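Local structure of acyl-[acyl-carrier-protein]--UDP-N-acetylglucosamine O-acyltransferase (Acinetobacter baumannii, 4E6U) at residues A20-A23 and S24-I28; T56-G59 and Q60-I64. The protein catalyses transfer of an acyl chain from acyl carrier protein to UDP-N-acetylglucosamine, a step of the lipopolysaccharide-synthesis pathway. All blocks are in the same frame, centred on the assembly; numbering follows the deposited sequence.

Contacts 1 and 2 are two corners of the same kind in the parallel beta-helix of this hexapeptide-repeat acyltransferase. Contact 1 (20-28) comes first along the chain, with its centre about 25 Å from the chain centre; contact 2 (56-64) follows, about 16 Å from it. The centres of the two contacts lie about 10 Å apart and their nearest atoms about 7 Å, without touching. Strands 21-22 and 56-58 belong to one parallel sheet, with 38-40 between them; strands 27-28 and 63-64 belong to the next, separated by 45-46. Each contact therefore turns the chain between the same two sheets, two coils apart, and repeating this corner keeps the chain winding into a beta-helix.

Contact 1 (A20-A23 and S24-I28); sequences AVIA and SDVQI
Ile22 meets Val26 and Ile28 around the corner that joins strand 21-22 to strand 27-28. From its CB the side chain divides. The CG2 methyl, set anti to the backbone N by a chi1 of -50° for CG1, goes to Val26, lying 3.6 Å from Val26 CB and 3.7 Å from Val26 CG1. The other branch runs through CG1 to CD1, whose looser contact is with the end of Ile28, CD1 to CD1 at 4.3 Å. One isoleucine thus touches both inward residues of the following segment, and its side chain crosses that of Val26 at about a right angle.

Val26 spreads its two methyls between different neighbours. While CG1 packs on Ile22, CG2 stands beside the backbone N, anti to the carbonyl carbon, and rests 3.4 Å from Ala23 O; it also approaches Ala23 CB at 4.4 Å. Ala23 to Val26 form a type II beta turn, with Asp25 in a left-handed conformation (phi 54°, psi 29°) and its side chain directed outward along with that of Ser24. Ile40 of the next coil touches both Ile22 and Val26, and Ala14 lies against Ile28. Such corners, with aliphatic side chains turned into the coil and the tip of the turn facing out, recur in the left-handed parallel beta-helix of hexapeptide-repeat acyltransferases.

Contact 2 (T56-G59 and Q60-I64); sequences TRIG and QNNEI
Ile58 and Ile64 point their ends at each other across a corner of the left-handed parallel beta-helix, between strands 56-58 and 63-64. Their CD1 methyls meet tip to tip at 4.2 Å, an apolar contact inside the coil. The second branch of Ile58, its CG2 methyl, reaches Asn62 instead: it lies 3.4 Å from Asn62 ND2 and 4.1 Å from Asn62 CG, so the amide is packed against a methyl group as well as against backbone.

Asn62 is buried, and its first torsion (chi1 -66°) places CG beside its own backbone N, carrying the amide back toward Gly59. The amide is fixed from the next coil: ND2 gives a hydrogen bond to Gly89 O, and OD1 receives one from Asn92 N. Both polar ends of this buried group are therefore satisfied, and two bonds from the same neighbouring coil limit its rotation.

Further out, the preceding coil holds the other side of the turn. Thr44 OG1 is hydrogen-bonded to both Gly59 O and Asn62 N, joining the two segments through one hydroxyl, and Ile64 packs against Val50 and Leu46. Asn61 takes a left-handed backbone conformation (phi 59°, psi 31°), and its side chain points outward. The side chain of Gln60 also turns away, while its backbone is tied to the next coil by a hydrogen bond from Gln60 N to Asn90 OD1.

Contact 1 (A20-A23 and S24-I28)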
# COMPACT_ATOMS: atom_id res chain seq x y z
N ALA A 20 -24.96 -10.80 18.01
CA ALA A 20 -23.73 -11.57 17.85
C ALA A 20 -23.76 -12.83 18.72
O ALA A 20 -24.45 -12.89 19.74
CB ALA A 20 -22.51 -10.69 18.18
N VAL A 21 -23.00 -13.83 18.30
CA VAL A 21 -22.87 -15.08 19.03
C VAL A 21 -21.39 -15.40 19.17
O VAL A 21 -20.68 -15.48 18.16
CB VAL A 21 -23.60 -16.24 18.33
CG1 VAL A 21 -23.34 -17.56 19.05
CG2 VAL A 21 -25.11 -15.97 18.22
N ILE A 22 -20.95 -15.56 20.40
CA ILE A 22 -19.55 -15.70 20.73
C ILE A 22 -19.33 -17.06 21.36
O ILE A 22 -19.97 -17.38 22.37
CB ILE A 22 -19.10 -14.60 21.73
CG1 ILE A 22 -19.53 -13.19 21.28
CG2 ILE A 22 -17.59 -14.67 21.98
CD1 ILE A 22 -18.93 -12.74 19.97
N ALA A 23 -18.45 -17.86 20.78
CA ALA A 23 -18.17 -19.20 21.29
C ALA A 23 -17.26 -19.15 22.50
O ALA A 23 -16.81 -18.08 22.94
CB ALA A 23 -17.57 -20.06 20.19
N SER A 24 -16.99 -20.34 23.04
CA SER A 24 -16.09 -20.49 24.16
C SER A 24 -14.67 -20.05 23.86
O SER A 24 -14.18 -20.14 22.72
CB SER A 24 -16.07 -21.94 24.64
OG SER A 24 -15.56 -22.80 23.63
N ASP A 25 -14.01 -19.58 24.91
CA ASP A 25 -12.62 -19.16 24.93
C ASP A 25 -12.24 -18.13 23.87
O ASP A 25 -11.09 -18.08 23.43
CB ASP A 25 -11.62 -20.35 25.00
CG ASP A 25 -12.02 -21.43 25.98
OD1 ASP A 25 -12.08 -21.15 27.19
OD2 ASP A 25 -12.26 -22.57 25.53
N VAL A 26 -13.21 -17.31 23.46
CA VAL A 26 -12.92 -16.20 22.54
C VAL A 26 -12.35 -15.03 23.32
O VAL A 26 -12.84 -14.69 24.40
CB VAL A 26 -14.18 -15.80 21.78
CG1 VAL A 26 -13.99 -14.45 21.05
CG2 VAL A 26 -14.53 -16.89 20.77
N GLN A 27 -11.31 -14.43 22.77
CA GLN A 27 -10.69 -13.23 23.33
C GLN A 27 -11.01 -12.06 22.43
O GLN A 27 -10.89 -12.18 21.21
CB GLN A 27 -9.19 -13.39 23.44
CG GLN A 27 -8.76 -14.46 24.41
CD GLN A 27 -7.28 -14.74 24.28
OE1 GLN A 27 -6.86 -15.70 23.62
NE2 GLN A 27 -6.48 -13.86 24.83
N ILE A 28 -11.40 -10.95 23.03
CA ILE A 28 -11.68 -9.72 22.30
C ILE A 28 -11.06 -8.59 23.10
O ILE A 28 -11.42 -8.40 24.26
CB ILE A 28 -13.20 -9.49 22.11
CG1 ILE A 28 -13.84 -10.65 21.33
CG2 ILE A 28 -13.48 -8.13 21.41
CD1 ILE A 28 -15.36 -10.58 21.18

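Contact 2 (T56-G59 and Q60-I64)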
# COMPACT_ATOMS: atom_id res chain seq x y z
N THR A 56 -20.87 -11.72 9.41
CA THR A 56 -19.60 -12.41 9.26
C THR A 56 -19.58 -13.64 10.17
O THR A 56 -19.92 -13.54 11.35
CB THR A 56 -18.42 -11.45 9.62
OG1 THR A 56 -18.41 -10.37 8.67
CG2 THR A 56 -17.08 -12.15 9.55
N ARG A 57 -19.20 -14.78 9.60
CA ARG A 57 -18.99 -16.00 10.37
C ARG A 57 -17.50 -16.24 10.44
O ARG A 57 -16.85 -16.32 9.39
CB ARG A 57 -19.69 -17.19 9.72
CG ARG A 57 -21.19 -17.02 9.63
CD ARG A 57 -21.87 -18.21 8.95
NE ARG A 57 -23.24 -17.86 8.60
CZ ARG A 57 -23.67 -17.51 7.38
NH1 ARG A 57 -22.83 -17.48 6.35
NH2 ARG A 57 -24.94 -17.19 7.21
N ILE A 58 -16.95 -16.31 11.64
CA ILE A 58 -15.52 -16.54 11.87
C ILE A 58 -15.36 -17.87 12.58
O ILE A 58 -16.02 -18.11 13.59
CB ILE A 58 -14.91 -15.40 12.73
CG1 ILE A 58 -15.06 -14.08 11.97
CG2 ILE A 58 -13.44 -15.69 13.06
CD1 ILE A 58 -14.75 -12.83 12.78
N GLY A 59 -14.49 -18.72 12.06
CA GLY A 59 -14.26 -20.05 12.64
C GLY A 59 -13.39 -20.06 13.87
O GLY A 59 -13.33 -19.09 14.63
N GLN A 60 -12.70 -21.17 14.07
CA GLN A 60 -12.00 -21.41 15.31
C GLN A 60 -10.54 -21.05 15.21
O GLN A 60 -9.93 -21.18 14.14
CB GLN A 60 -12.10 -22.90 15.67
CG GLN A 60 -13.54 -23.36 15.92
CD GLN A 60 -13.66 -24.80 16.41
OE1 GLN A 60 -14.70 -25.20 16.94
NE2 GLN A 60 -12.61 -25.59 16.23
N ASN A 61 -9.98 -20.60 16.33
CA ASN A 61 -8.53 -20.40 16.45
C ASN A 61 -7.92 -19.41 15.45
O ASN A 61 -6.74 -19.54 15.09
CB ASN A 61 -7.78 -21.75 16.44
CG ASN A 61 -8.21 -22.64 17.58
OD1 ASN A 61 -8.25 -22.22 18.73
ND2 ASN A 61 -8.57 -23.88 17.26
N ASN A 62 -8.71 -18.41 15.06
CA ASN A 62 -8.19 -17.29 14.27
C ASN A 62 -7.54 -16.27 15.17
O ASN A 62 -7.83 -16.22 16.37
CB ASN A 62 -9.35 -16.67 13.50
CG ASN A 62 -9.91 -17.62 12.46
OD1 ASN A 62 -9.26 -17.89 11.45
ND2 ASN A 62 -11.09 -18.15 12.70
N GLU A 63 -6.70 -15.45 14.60
CA GLU A 63 -6.14 -14.33 15.32
C GLU A 63 -6.20 -13.13 14.40
O GLU A 63 -5.67 -13.16 13.27
CB GLU A 63 -4.72 -14.62 15.77
CG GLU A 63 -4.16 -13.55 16.69
CD GLU A 63 -2.80 -13.89 17.30
OE1 GLU A 63 -2.31 -13.09 18.13
OE2 GLU A 63 -2.20 -14.94 16.94
N ILE A 64 -6.81 -12.07 14.92
CA ILE A 64 -7.05 -10.84 14.15
C ILE A 64 -6.45 -9.67 14.93
O ILE A 64 -6.81 -9.45 16.09
CB ILE A 64 -8.54 -10.59 13.91
CG1 ILE A 64 -9.21 -11.84 13.29
CG2 ILE A 64 -8.74 -9.36 13.02
CD1 ILE A 64 -10.71 -11.71 12.99